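Local coordinates for macrophage migration inhibitory factor-like protein (Leishmania major, PDB 3FWT), which belongs to the macrophage migration inhibitory factor family of trimeric proteins, each subunit of which folds into a beta sheet backed by two helices, at residues A78-V83 with F119-K124; F23-V28 with A62-T67; M46-E51 with K95-R100. All coordinates share one frame; numbering follows the deposited sequence.

Contact 1: residues A78-V83 with F119-K124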
ATOM      1  N   ALA A  78     -11.136   3.760 -12.668  1.00 10.79           N
ATOM      2  CA  ALA A  78     -11.293   4.261 -11.328  1.00 10.38           C
ATOM      3  C   ALA A  78      -9.864   4.474 -10.743  1.00 12.53           C
ATOM      4  O   ALA A  78      -8.847   4.021 -11.318  1.00  8.91           O
ATOM      5  CB  ALA A  78     -12.010   3.163 -10.521  1.00 10.91           C
ATOM      6  N   ALA A  79      -9.777   5.163  -9.610  1.00 11.73           N
ATOM      7  CA  ALA A  79      -8.472   5.452  -9.039  1.00 11.56           C
ATOM      8  C   ALA A  79      -8.487   5.274  -7.543  1.00 13.65           C
ATOM      9  O   ALA A  79      -9.520   5.517  -6.905  1.00 15.11           O
ATOM     10  CB  ALA A  79      -8.075   6.935  -9.373  1.00 11.31           C
ATOM     11  N   TYR A  80      -7.324   4.961  -6.953  1.00 12.64           N
ATOM     12  CA  TYR A  80      -7.195   4.972  -5.473  1.00 12.66           C
ATOM     13  C   TYR A  80      -5.885   5.660  -5.190  1.00 12.93           C
ATOM     14  O   TYR A  80      -4.859   5.336  -5.855  1.00 10.62           O
ATOM     15  CB  TYR A  80      -7.196   3.518  -4.935  1.00 10.97           C
ATOM     16  CG  TYR A  80      -6.552   3.356  -3.593  1.00 14.04           C
ATOM     17  CD1 TYR A  80      -7.268   3.499  -2.408  1.00 14.99           C
ATOM     18  CD2 TYR A  80      -5.201   3.102  -3.502  1.00 17.27           C
ATOM     19  CE1 TYR A  80      -6.622   3.325  -1.173  1.00 18.27           C
ATOM     20  CE2 TYR A  80      -4.564   2.946  -2.281  1.00 12.72           C
ATOM     21  CZ  TYR A  80      -5.292   3.057  -1.128  1.00 17.53           C
ATOM     22  OH  TYR A  80      -4.611   2.979   0.089  1.00 21.38           O
ATOM     23  N   VAL A  81      -5.892   6.636  -4.261  1.00 10.87           N
ATOM     24  CA  VAL A  81      -4.621   7.296  -3.886  1.00 10.24           C
ATOM     25  C   VAL A  81      -4.350   7.151  -2.412  1.00 12.94           C
ATOM     26  O   VAL A  81      -5.289   7.412  -1.603  1.00 13.42           O
ATOM     27  CB  VAL A  81      -4.728   8.796  -4.222  1.00 10.25           C
ATOM     28  CG1 VAL A  81      -3.450   9.534  -3.765  1.00 12.78           C
ATOM     29  CG2 VAL A  81      -5.033   8.940  -5.783  1.00  8.91           C
ATOM     30  N   ARG A  82      -3.133   6.700  -2.030  1.00 12.42           N
ATOM     31  CA  ARG A  82      -2.808   6.535  -0.621  1.00 11.76           C
ATOM     32  C   ARG A  82      -1.804   7.656  -0.276  1.00 12.82           C
ATOM     33  O   ARG A  82      -0.741   7.754  -0.902  1.00 12.81           O
ATOM     34  CB  ARG A  82      -2.156   5.182  -0.358  1.00 14.59           C
ATOM     35  CG  ARG A  82      -1.944   4.891   1.152  1.00 12.49           C
ATOM     36  CD  ARG A  82      -1.474   3.491   1.411  1.00 16.99           C
ATOM     37  NE  ARG A  82      -0.029   3.313   1.118  1.00 23.57           N
ATOM     38  CZ  ARG A  82       0.475   2.776  -0.017  1.00 24.65           C
ATOM     39  NH1 ARG A  82      -0.335   2.303  -0.961  1.00 26.96           N
ATOM     40  NH2 ARG A  82       1.794   2.669  -0.203  1.00 23.44           N
ATOM     41  N   VAL A  83      -2.138   8.514   0.699  1.00 11.47           N
ATOM     42  CA  VAL A  83      -1.266   9.623   1.051  1.00 13.52           C
ATOM     43  C   VAL A  83      -0.687   9.260   2.408  1.00 12.78           C
ATOM     44  O   VAL A  83      -1.439   8.960   3.338  1.00 13.91           O
ATOM     45  CB  VAL A  83      -2.045  10.927   1.220  1.00 12.89           C
ATOM     46  CG1 VAL A  83      -1.082  12.186   1.456  1.00 11.29           C
ATOM     47  CG2 VAL A  83      -2.994  11.150  -0.003  1.00 12.83           C
ATOM     48  N   PHE A 119      -7.194   7.955   0.542  1.00 14.57           N
ATOM     49  CA  PHE A 119      -7.031   7.634   1.966  1.00 15.43           C
ATOM     50  C   PHE A 119      -5.727   8.228   2.519  1.00 16.45           C
ATOM     51  O   PHE A 119      -4.712   8.212   1.844  1.00 16.75           O
ATOM     52  CB  PHE A 119      -6.935   6.130   2.179  1.00 13.60           C
ATOM     53  CG  PHE A 119      -8.210   5.416   1.967  1.00 17.74           C
ATOM     54  CD1 PHE A 119      -8.744   5.304   0.695  1.00 18.64           C
ATOM     55  CD2 PHE A 119      -8.842   4.778   3.013  1.00 20.66           C
ATOM     56  CE1 PHE A 119      -9.889   4.624   0.526  1.00 22.45           C
ATOM     57  CE2 PHE A 119     -10.015   4.097   2.821  1.00 18.76           C
ATOM     58  CZ  PHE A 119     -10.523   4.031   1.571  1.00 21.42           C
ATOM     59  N   TYR A 120      -5.747   8.747   3.755  1.00 17.09           N
ATOM     60  CA  TYR A 120      -4.570   9.365   4.325  1.00 15.70           C
ATOM     61  C   TYR A 120      -4.116   8.562   5.565  1.00 16.54           C
ATOM     62  O   TYR A 120      -4.925   8.219   6.499  1.00 15.54           O
ATOM     63  CB  TYR A 120      -4.830  10.838   4.777  1.00 15.78           C
ATOM     64  CG  TYR A 120      -5.341  11.725   3.688  1.00 13.58           C
ATOM     65  CD1 TYR A 120      -6.574  11.521   3.151  1.00 15.30           C
ATOM     66  CD2 TYR A 120      -4.531  12.704   3.124  1.00 11.76           C
ATOM     67  CE1 TYR A 120      -7.042  12.322   2.131  1.00 15.69           C
ATOM     68  CE2 TYR A 120      -4.958  13.494   2.148  1.00 15.89           C
ATOM     69  CZ  TYR A 120      -6.224  13.311   1.638  1.00 11.00           C
ATOM     70  OH  TYR A 120      -6.656  14.080   0.625  1.00 16.87           O
ATOM     71  N   TYR A 121      -2.838   8.246   5.583  1.00 15.89           N
ATOM     72  CA  TYR A 121      -2.260   7.575   6.743  1.00 17.09           C
ATOM     73  C   TYR A 121      -1.036   8.349   7.231  1.00 17.40           C
ATOM     74  O   TYR A 121      -0.441   9.153   6.522  1.00 16.51           O
ATOM     75  CB  TYR A 121      -1.836   6.128   6.438  1.00 15.05           C
ATOM     76  CG  TYR A 121      -2.990   5.293   5.976  1.00 18.93           C
ATOM     77  CD1 TYR A 121      -3.206   5.067   4.625  1.00 18.90           C
ATOM     78  CD2 TYR A 121      -3.881   4.741   6.879  1.00 15.85           C
ATOM     79  CE1 TYR A 121      -4.313   4.360   4.206  1.00 21.29           C
ATOM     80  CE2 TYR A 121      -4.959   4.031   6.465  1.00 19.06           C
ATOM     81  CZ  TYR A 121      -5.189   3.825   5.138  1.00 18.60           C
ATOM     82  OH  TYR A 121      -6.287   3.085   4.764  1.00 18.74           O
ATOM     83  N   SER A 122      -0.649   8.093   8.455  1.00 17.73           N
ATOM     84  CA  SER A 122       0.606   8.686   8.924  1.00 19.55           C
ATOM     85  C   SER A 122       1.270   7.771   9.940  1.00 19.10           C
ATOM     86  O   SER A 122       0.699   6.786  10.395  1.00 20.16           O
ATOM     87  CB  SER A 122       0.366  10.120   9.441  1.00 19.23           C
ATOM     88  OG  SER A 122      -0.411  10.079  10.658  1.00 23.79           O
ATOM     89  N   THR A 123       2.527   8.040  10.232  1.00 20.34           N
ATOM     90  CA  THR A 123       3.265   7.186  11.143  1.00 21.16           C
ATOM     91  C   THR A 123       4.245   8.072  11.914  1.00 21.32           C
ATOM     92  O   THR A 123       4.573   9.182  11.467  1.00 22.01           O
ATOM     93  CB  THR A 123       4.064   6.130  10.315  1.00 19.54           C
ATOM     94  OG1 THR A 123       4.963   5.428  11.163  1.00 21.76           O
ATOM     95  CG2 THR A 123       4.850   6.823   9.259  1.00 18.82           C
ATOM     96  N   LYS A 124       4.739   7.580  13.049  1.00 22.48           N
ATOM     97  CA  LYS A 124       5.822   8.272  13.759  1.00 22.96           C
ATOM     98  C   LYS A 124       7.154   7.711  13.304  1.00 23.02           C
ATOM     99  O   LYS A 124       8.205   8.263  13.598  1.00 22.64           O
ATOM    100  CB  LYS A 124       5.699   8.057  15.275  1.00 23.93           C
ATOM    101  CG  LYS A 124       4.494   8.690  15.901  1.00 28.76           C
ATOM    102  CD  LYS A 124       4.734   8.907  17.422  1.00 34.84           C
ATOM    103  CE  LYS A 124       6.098   9.627  17.739  1.00 38.46           C
ATOM    104  NZ  LYS A 124       6.173  11.092  17.276  1.00 41.12           N
TER
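Y80 meets F119 through the CE1 side of its ring, Y80 CE1 lying 3.5 Å from F119 CD1. The two side chains cross at about a right angle while their ring planes make 44°, an oblique aromatic pair. CG of Y80 stands anti to the backbone N (chi1 157°), and the ring reaches forward to F119 although its CA lies well back along the strand. Its hydroxyl is bonded to E84 of the second subunit, whose F23 stacks on the ring. At V81 the main chain takes over: its carbonyl O receives F119 N at 2.9 Å, the first of three backbone bonds. R82 faces F119 across the strands in parallel register, the two side chains rising on one face of the sheet. Its aliphatic part approaches the edge of the Y121 ring, R82 CG 3.7 Å from Y121 CD1, before a bend at chi3 (78°) turns the guanidinium away toward E84 and Q25. This parallel pairing is what the right-handed beta-alpha-beta crossover of the MIF fold produces: strand 79-85 passes into helix 92-109 and the chain returns as strand 116-128 alongside. V83 closes the contact, gripped at both backbone ends, with N bonded to F119 O and O receiving Y121 N at 2.7 Å. Its side chain lies beside that of Y120 on the face opposite R82 and F119, both pointing the same way. V83 CG2 sits over one face of the Y120 ring in a CH-pi contact, 4.1 Å from the centroid and offset toward the rim, while V83 CB touches Y120 CD2. The Y120 hydroxyl extends to T98 of helix 92-109.

Contact 2: residues F23-V28 with A62-T67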
ATOM      1  N   PHE A  23       4.326  11.127   0.975  1.00 17.69           N
ATOM      2  CA  PHE A  23       4.433  10.095  -0.114  1.00 15.39           C
ATOM      3  C   PHE A  23       3.006   9.869  -0.658  1.00 15.30           C
ATOM      4  O   PHE A  23       2.072   9.837   0.111  1.00 14.35           O
ATOM      5  CB  PHE A  23       5.056   8.778   0.400  1.00 15.82           C
ATOM      6  CG  PHE A  23       4.933   7.590  -0.594  1.00 14.06           C
ATOM      7  CD1 PHE A  23       5.793   7.477  -1.636  1.00 14.30           C
ATOM      8  CD2 PHE A  23       3.930   6.640  -0.469  1.00 14.50           C
ATOM      9  CE1 PHE A  23       5.728   6.406  -2.562  1.00 12.25           C
ATOM     10  CE2 PHE A  23       3.811   5.578  -1.416  1.00 12.85           C
ATOM     11  CZ  PHE A  23       4.706   5.446  -2.407  1.00 12.06           C
ATOM     12  N   LEU A  24       2.826   9.860  -1.985  1.00 13.42           N
ATOM     13  CA  LEU A  24       1.557   9.501  -2.555  1.00 11.94           C
ATOM     14  C   LEU A  24       1.761   8.341  -3.500  1.00 11.66           C
ATOM     15  O   LEU A  24       2.618   8.432  -4.434  1.00 12.40           O
ATOM     16  CB  LEU A  24       0.941  10.655  -3.351  1.00 11.89           C
ATOM     17  CG  LEU A  24       0.439  11.861  -2.461  1.00 12.12           C
ATOM     18  CD1 LEU A  24       1.692  12.726  -2.210  1.00 14.26           C
ATOM     19  CD2 LEU A  24      -0.678  12.619  -3.330  1.00 13.71           C
ATOM     20  N   GLN A  25       0.963   7.293  -3.269  1.00 11.08           N
ATOM     21  CA  GLN A  25       0.791   6.243  -4.286  1.00 11.10           C
ATOM     22  C   GLN A  25      -0.549   6.314  -5.027  1.00 11.01           C
ATOM     23  O   GLN A  25      -1.607   6.228  -4.430  1.00  9.81           O
ATOM     24  CB  GLN A  25       0.917   4.808  -3.665  1.00 10.64           C
ATOM     25  CG  GLN A  25       0.857   3.732  -4.819  1.00 11.47           C
ATOM     26  CD  GLN A  25       0.972   2.248  -4.403  1.00 12.74           C
ATOM     27  OE1 GLN A  25       0.896   1.900  -3.244  1.00 16.54           O
ATOM     28  NE2 GLN A  25       1.332   1.424  -5.373  1.00 16.37           N
ATOM     29  N   THR A  26      -0.473   6.424  -6.345  1.00 10.93           N
ATOM     30  CA  THR A  26      -1.633   6.562  -7.169  1.00 11.06           C
ATOM     31  C   THR A  26      -1.730   5.219  -7.884  1.00 11.35           C
ATOM     32  O   THR A  26      -0.837   4.885  -8.628  1.00 13.02           O
ATOM     33  CB  THR A  26      -1.443   7.678  -8.230  1.00 10.30           C
ATOM     34  OG1 THR A  26      -1.394   8.967  -7.585  1.00 10.68           O
ATOM     35  CG2 THR A  26      -2.604   7.695  -9.230  1.00  9.92           C
ATOM     36  N   ILE A  27      -2.852   4.547  -7.706  1.00 10.50           N
ATOM     37  CA  ILE A  27      -3.218   3.267  -8.363  1.00 10.45           C
ATOM     38  C   ILE A  27      -4.417   3.569  -9.293  1.00  9.27           C
ATOM     39  O   ILE A  27      -5.496   3.971  -8.815  1.00 10.18           O
ATOM     40  CB  ILE A  27      -3.543   2.187  -7.351  1.00  8.76           C
ATOM     41  CG1 ILE A  27      -2.461   2.122  -6.266  1.00 10.74           C
ATOM     42  CG2 ILE A  27      -3.871   0.795  -8.053  1.00 13.59           C
ATOM     43  CD1 ILE A  27      -2.689   0.934  -5.245  1.00  8.93           C
ATOM     44  N   VAL A  28      -4.192   3.353 -10.589  1.00  7.99           N
ATOM     45  CA  VAL A  28      -5.191   3.620 -11.624  1.00  9.04           C
ATOM     46  C   VAL A  28      -5.337   2.451 -12.584  1.00 11.34           C
ATOM     47  O   VAL A  28      -4.376   1.737 -12.854  1.00  7.90           O
ATOM     48  CB  VAL A  28      -4.954   4.948 -12.348  1.00  9.13           C
ATOM     49  CG1 VAL A  28      -4.889   6.052 -11.307  1.00 10.57           C
ATOM     50  CG2 VAL A  28      -3.636   5.045 -13.182  1.00  4.10           C
ATOM     51  N   ALA A  62       4.544   7.901  -6.453  1.00 11.28           N
ATOM     52  CA  ALA A  62       4.641   6.611  -7.170  1.00  9.56           C
ATOM     53  C   ALA A  62       3.356   6.367  -7.975  1.00  9.70           C
ATOM     54  O   ALA A  62       2.332   6.696  -7.485  1.00 10.33           O
ATOM     55  CB  ALA A  62       4.849   5.380  -6.181  1.00  8.12           C
ATOM     56  N   PHE A  63       3.457   5.826  -9.200  1.00  9.10           N
ATOM     57  CA  PHE A  63       2.315   5.615 -10.111  1.00 11.11           C
ATOM     58  C   PHE A  63       2.235   4.162 -10.507  1.00 10.89           C
ATOM     59  O   PHE A  63       3.108   3.669 -11.280  1.00 10.69           O
ATOM     60  CB  PHE A  63       2.385   6.516 -11.356  1.00  9.49           C
ATOM     61  CG  PHE A  63       2.409   7.980 -11.007  1.00 11.71           C
ATOM     62  CD1 PHE A  63       3.616   8.624 -10.801  1.00 15.43           C
ATOM     63  CD2 PHE A  63       1.215   8.640 -10.766  1.00 13.87           C
ATOM     64  CE1 PHE A  63       3.647   9.945 -10.402  1.00 18.52           C
ATOM     65  CE2 PHE A  63       1.191   9.963 -10.429  1.00 15.71           C
ATOM     66  CZ  PHE A  63       2.438  10.639 -10.223  1.00 10.17           C
ATOM     67  N   SER A  64       1.210   3.492  -9.992  1.00  9.66           N
ATOM     68  CA  SER A  64       0.924   2.137 -10.459  1.00 11.93           C
ATOM     69  C   SER A  64      -0.245   2.188 -11.430  1.00 10.52           C
ATOM     70  O   SER A  64      -1.381   2.084 -11.000  1.00 12.18           O
ATOM     71  CB  SER A  64       0.564   1.283  -9.257  1.00 11.96           C
ATOM     72  OG  SER A  64       1.619   1.394  -8.276  1.00 14.28           O
ATOM     73  N   ASP A  65       0.038   2.213 -12.732  1.00 10.85           N
ATOM     74  CA  ASP A  65      -1.043   2.294 -13.749  1.00 11.66           C
ATOM     75  C   ASP A  65      -1.456   0.905 -14.238  1.00 11.52           C
ATOM     76  O   ASP A  65      -0.918  -0.101 -13.732  1.00 10.99           O
ATOM     77  CB  ASP A  65      -0.646   3.238 -14.921  1.00 11.59           C
ATOM     78  CG  ASP A  65       0.381   2.634 -15.885  1.00 16.10           C
ATOM     79  OD1 ASP A  65       1.026   1.641 -15.497  1.00 16.89           O
ATOM     80  OD2 ASP A  65       0.512   3.175 -17.015  1.00 18.54           O
ATOM     81  N   LYS A  66      -2.452   0.833 -15.116  1.00 11.58           N
ATOM     82  CA  LYS A  66      -2.894  -0.447 -15.628  1.00 11.75           C
ATOM     83  C   LYS A  66      -3.249  -1.444 -14.525  1.00 12.23           C
ATOM     84  O   LYS A  66      -3.071  -2.650 -14.702  1.00 12.45           O
ATOM     85  CB  LYS A  66      -1.799  -1.035 -16.546  1.00 13.95           C
ATOM     86  CG  LYS A  66      -1.547  -0.162 -17.756  1.00 18.39           C
ATOM     87  CD  LYS A  66      -0.752  -1.003 -18.725  1.00 24.66           C
ATOM     88  CE  LYS A  66       0.701  -0.820 -18.481  1.00 27.32           C
ATOM     89  NZ  LYS A  66       0.856   0.582 -18.919  1.00 37.43           N
ATOM     90  N   THR A  67      -3.732  -0.975 -13.375  1.00 10.11           N
ATOM     91  CA  THR A  67      -4.016  -1.932 -12.267  1.00  9.95           C
ATOM     92  C   THR A  67      -5.530  -2.071 -12.276  1.00 10.35           C
ATOM     93  O   THR A  67      -6.246  -1.084 -12.049  1.00 11.34           O
ATOM     94  CB  THR A  67      -3.531  -1.335 -10.970  1.00  8.29           C
ATOM     95  OG1 THR A  67      -2.085  -1.184 -11.071  1.00 11.49           O
ATOM     96  CG2 THR A  67      -3.846  -2.266  -9.732  1.00  6.82           C
TER
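Q25 and S64 point from the same face of two parallel strands, and the amide of Q25 bridges them. Strands 22-28 and 60-64 flank each other as the ends of a beta-alpha-beta unit whose helix, 34-52, packs against the other face. With CG anti to the backbone N (chi1 -175°) and the chain extended beyond it, Q25 carries NE2 to S64 OG, 2.9 Å away and almost within the amide plane. Its OE1 turns to R82, so both ends of the amide are engaged and its rotation is fixed. On the helix side T26 and F63 lie side by side, pointing the same way, with T26 CB 3.8 Å from F63 CD2; T26 OG1 is bonded to Y44 of that helix. A62 sets its methyl obliquely against the F23 ring, 3.8 Å from F23 CZ. Beyond the strand pairing the chain turns through D65 and K66, whose side chains form a salt bridge, D65 OD2 also taking the backbone N of L32, and T67 comes back against I27. Their methyls press closely, I27 CG2 to T67 CG2 at 3.5 Å, tighter than usual. Alongside, V28 O accepts T67 N at 2.8 Å.

Contact 3: residues M46-E51 with K95-R100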
ATOM      1  N   MET A  46       2.290  20.818  -5.604  1.00 22.55           N
ATOM      2  CA  MET A  46       1.621  22.043  -5.236  1.00 22.74           C
ATOM      3  C   MET A  46       0.634  21.828  -4.114  1.00 22.36           C
ATOM      4  O   MET A  46       0.605  22.566  -3.149  1.00 21.13           O
ATOM      5  CB  MET A  46       0.771  22.541  -6.398  1.00 24.83           C
ATOM      6  CG  MET A  46       1.361  23.582  -7.296  1.00 29.57           C
ATOM      7  SD  MET A  46      -0.008  24.660  -7.887  1.00 39.64           S
ATOM      8  CE  MET A  46      -1.096  23.486  -8.742  1.00 38.71           C
ATOM      9  N   ILE A  47      -0.258  20.862  -4.292  1.00 20.42           N
ATOM     10  CA  ILE A  47      -1.229  20.547  -3.287  1.00 18.89           C
ATOM     11  C   ILE A  47      -0.582  20.277  -1.940  1.00 21.01           C
ATOM     12  O   ILE A  47      -1.098  20.736  -0.914  1.00 20.77           O
ATOM     13  CB  ILE A  47      -2.060  19.316  -3.720  1.00 19.45           C
ATOM     14  CG1 ILE A  47      -2.833  19.676  -5.020  1.00 15.33           C
ATOM     15  CG2 ILE A  47      -2.936  18.879  -2.568  1.00 20.71           C
ATOM     16  CD1 ILE A  47      -3.367  18.448  -5.898  1.00 14.41           C
ATOM     17  N   CYS A  48       0.508  19.501  -1.939  1.00 20.82           N
ATOM     18  CA  CYS A  48       1.226  19.243  -0.701  1.00 22.87           C
ATOM     19  C   CYS A  48       1.866  20.516  -0.118  1.00 25.22           C
ATOM     20  O   CYS A  48       1.718  20.792   1.069  1.00 24.80           O
ATOM     21  CB  CYS A  48       2.282  18.184  -0.917  1.00 22.71           C
ATOM     22  SG  CYS A  48       1.497  16.557  -1.073  1.00 21.18           S
ATOM     23  N   ARG A  49       2.560  21.291  -0.961  1.00 26.49           N
ATOM     24  CA  ARG A  49       3.139  22.508  -0.452  1.00 29.18           C
ATOM     25  C   ARG A  49       2.124  23.477   0.114  1.00 29.71           C
ATOM     26  O   ARG A  49       2.331  23.970   1.228  1.00 29.81           O
ATOM     27  CB  ARG A  49       4.025  23.196  -1.485  1.00 29.08           C
ATOM     28  CG  ARG A  49       5.348  22.461  -1.507  1.00 31.27           C
ATOM     29  CD  ARG A  49       6.143  22.730  -2.745  1.00 35.54           C
ATOM     30  NE  ARG A  49       7.115  21.664  -2.931  1.00 42.34           N
ATOM     31  CZ  ARG A  49       7.163  20.877  -4.011  1.00 43.38           C
ATOM     32  NH1 ARG A  49       6.322  21.063  -5.024  1.00 42.56           N
ATOM     33  NH2 ARG A  49       8.092  19.938  -4.100  1.00 45.63           N
ATOM     34  N   GLU A  50       1.048  23.749  -0.625  1.00 30.02           N
ATOM     35  CA  GLU A  50       0.044  24.698  -0.159  1.00 30.92           C
ATOM     36  C   GLU A  50      -0.834  24.190   0.992  1.00 31.60           C
ATOM     37  O   GLU A  50      -1.147  24.959   1.931  1.00 29.98           O
ATOM     38  CB  GLU A  50      -0.812  25.218  -1.336  1.00 31.16           C
ATOM     39  CG  GLU A  50       0.009  25.706  -2.503  1.00 31.37           C
ATOM     40  CD  GLU A  50      -0.809  26.038  -3.779  1.00 35.34           C
ATOM     41  OE1 GLU A  50      -1.994  25.639  -3.854  1.00 31.18           O
ATOM     42  OE2 GLU A  50      -0.238  26.675  -4.714  1.00 33.47           O
ATOM     43  N   GLU A  51      -1.241  22.913   0.962  1.00 30.36           N
ATOM     44  CA  GLU A  51      -2.197  22.465   1.963  1.00 30.42           C
ATOM     45  C   GLU A  51      -1.583  21.746   3.128  1.00 32.56           C
ATOM     46  O   GLU A  51      -2.197  21.676   4.162  1.00 31.96           O
ATOM     47  CB  GLU A  51      -3.359  21.588   1.407  1.00 30.27           C
ATOM     48  CG  GLU A  51      -4.005  22.028   0.096  1.00 24.94           C
ATOM     49  CD  GLU A  51      -4.849  23.278   0.237  1.00 26.35           C
ATOM     50  OE1 GLU A  51      -5.091  23.943  -0.789  1.00 24.10           O
ATOM     51  OE2 GLU A  51      -5.275  23.565   1.393  1.00 19.37           O
ATOM     52  N   LYS A  95      -9.092  17.356   4.248  1.00 20.96           N
ATOM     53  CA  LYS A  95     -10.342  17.863   3.668  1.00 22.63           C
ATOM     54  C   LYS A  95     -10.052  18.763   2.510  1.00 21.64           C
ATOM     55  O   LYS A  95     -10.826  18.814   1.603  1.00 21.53           O
ATOM     56  CB  LYS A  95     -11.090  18.745   4.699  1.00 21.84           C
ATOM     57  CG  LYS A  95     -12.157  18.053   5.476  1.00 28.07           C
ATOM     58  CD  LYS A  95     -13.555  18.687   5.143  1.00 29.51           C
ATOM     59  CE  LYS A  95     -14.294  17.936   3.970  1.00 32.23           C
ATOM     60  NZ  LYS A  95     -15.458  18.651   3.331  1.00 28.54           N
ATOM     61  N   MET A  96      -8.971  19.551   2.615  1.00 21.10           N
ATOM     62  CA  MET A  96      -8.611  20.496   1.563  1.00 22.16           C
ATOM     63  C   MET A  96      -7.901  19.800   0.377  1.00 20.17           C
ATOM     64  O   MET A  96      -8.008  20.225  -0.803  1.00 21.29           O
ATOM     65  CB  MET A  96      -7.748  21.638   2.091  1.00 21.45           C
ATOM     66  CG  MET A  96      -8.394  22.582   3.094  1.00 25.11           C
ATOM     67  SD  MET A  96      -9.828  23.461   2.401  1.00 28.77           S
ATOM     68  CE  MET A  96     -10.986  22.527   3.343  1.00 21.36           C
ATOM     69  N   MET A  97      -7.235  18.696   0.686  1.00 19.43           N
ATOM     70  CA  MET A  97      -6.386  18.057  -0.302  1.00 19.00           C
ATOM     71  C   MET A  97      -7.217  17.205  -1.263  1.00 17.24           C
ATOM     72  O   MET A  97      -6.965  17.168  -2.437  1.00 17.11           O
ATOM     73  CB  MET A  97      -5.360  17.209   0.423  1.00 19.74           C
ATOM     74  CG  MET A  97      -4.294  18.048   1.154  1.00 20.61           C
ATOM     75  SD  MET A  97      -3.125  17.060   2.065  1.00 25.75           S
ATOM     76  CE  MET A  97      -2.082  16.454   0.687  1.00 16.07           C
ATOM     77  N   THR A  98      -8.180  16.472  -0.740  1.00 18.14           N
ATOM     78  CA  THR A  98      -8.920  15.506  -1.552  1.00 16.94           C
ATOM     79  C   THR A  98      -9.511  16.089  -2.840  1.00 17.64           C
ATOM     80  O   THR A  98      -9.316  15.544  -3.932  1.00 15.51           O
ATOM     81  CB  THR A  98      -9.967  14.882  -0.669  1.00 17.27           C
ATOM     82  OG1 THR A  98      -9.314  14.049   0.293  1.00 14.90           O
ATOM     83  CG2 THR A  98     -11.026  14.088  -1.450  1.00 16.66           C
ATOM     84  N   PRO A  99     -10.221  17.225  -2.732  1.00 17.54           N
ATOM     85  CA  PRO A  99     -10.823  17.711  -3.953  1.00 17.92           C
ATOM     86  C   PRO A  99      -9.762  18.112  -4.992  1.00 17.11           C
ATOM     87  O   PRO A  99     -10.015  17.986  -6.182  1.00 16.67           O
ATOM     88  CB  PRO A  99     -11.698  18.910  -3.491  1.00 17.85           C
ATOM     89  CG  PRO A  99     -11.477  19.058  -2.010  1.00 17.77           C
ATOM     90  CD  PRO A  99     -10.799  17.810  -1.510  1.00 19.60           C
ATOM     91  N   ARG A 100      -8.587  18.569  -4.552  1.00 16.53           N
ATOM     92  CA  ARG A 100      -7.500  18.899  -5.489  1.00 17.12           C
ATOM     93  C   ARG A 100      -6.883  17.655  -6.117  1.00 17.04           C
ATOM     94  O   ARG A 100      -6.719  17.623  -7.328  1.00 14.00           O
ATOM     95  CB  ARG A 100      -6.461  19.810  -4.839  1.00 18.23           C
ATOM     96  CG  ARG A 100      -7.157  21.104  -4.295  1.00 21.52           C
ATOM     97  CD  ARG A 100      -6.197  22.010  -3.629  1.00 18.29           C
ATOM     98  NE  ARG A 100      -5.217  22.464  -4.593  1.00 24.87           N
ATOM     99  CZ  ARG A 100      -4.175  23.241  -4.314  1.00 23.48           C
ATOM    100  NH1 ARG A 100      -3.980  23.696  -3.085  1.00 21.40           N
ATOM    101  NH2 ARG A 100      -3.324  23.547  -5.276  1.00 19.17           N
TER
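E50 OE1 is gripped by two nitrogens of R100, NH1 and NH2, each at 2.9 Å, both reaching the one oxygen end-on. NH1 arrives on the anti lone pair, whereas NH2 comes from above the carboxylate plane. The same NH1 also gives a shorter bond, 2.6 Å, to E51 OE1, again on the anti lone pair. All three bonds of this salt-bridge network are clearly bent. The two carboxylates are turned differently: that of E50 lies 39° from the guanidinium plane and that of E51 nearly perpendicular at 88°, though both acceptor oxygens lie close to that plane. The arginine would be expected to favour the ionised form of both glutamates. R100 is the knob in a hole made by M46, I47, E50 and E51. Helices 34-52 and 92-109 lie side by side on one face of the MIF sheet, and here the axes of segments 46-51 and 95-100, running roughly antiparallel, approach to 10.1 Å. I47 CG1 lies over one face of the guanidinium, and I47 CD1 touches R100 CB at 3.5 Å. Deeper in, M97 CG packs against E51 CB at 3.7 Å and I47 CG2 at 4.0 Å. A bend at chi3 (76°) places the M97 CE methyl beside C48 SG, 4.0 Å off.

Contacts 1 and 2 are neighbouring parts of one sheet, their centres about 11 Å apart, since strand 22-28 pairs with strand 79-85. Across that seam R82 NH1 lies 2.6 Å from Q25 OE1 and Y80 N lies 2.8 Å from I27 O, both probable hydrogen bonds. Contact 3 joins the helices of the two beta-alpha-beta units, and reaches the sheet at two points: Y120 OH is 2.7 Å from T98 OG1, a probable hydrogen bond to contact 1, and L24 CD1 packs 4.0 Å from C48 SG, linking contact 2. Contacts 2 and 3 lie on opposite sides of the chain's centre, their own centres about 18 Å apart. Contacts 1 and 2 both reach the third subunit, where R82 NH2 is bonded to Y80 OH of that chain.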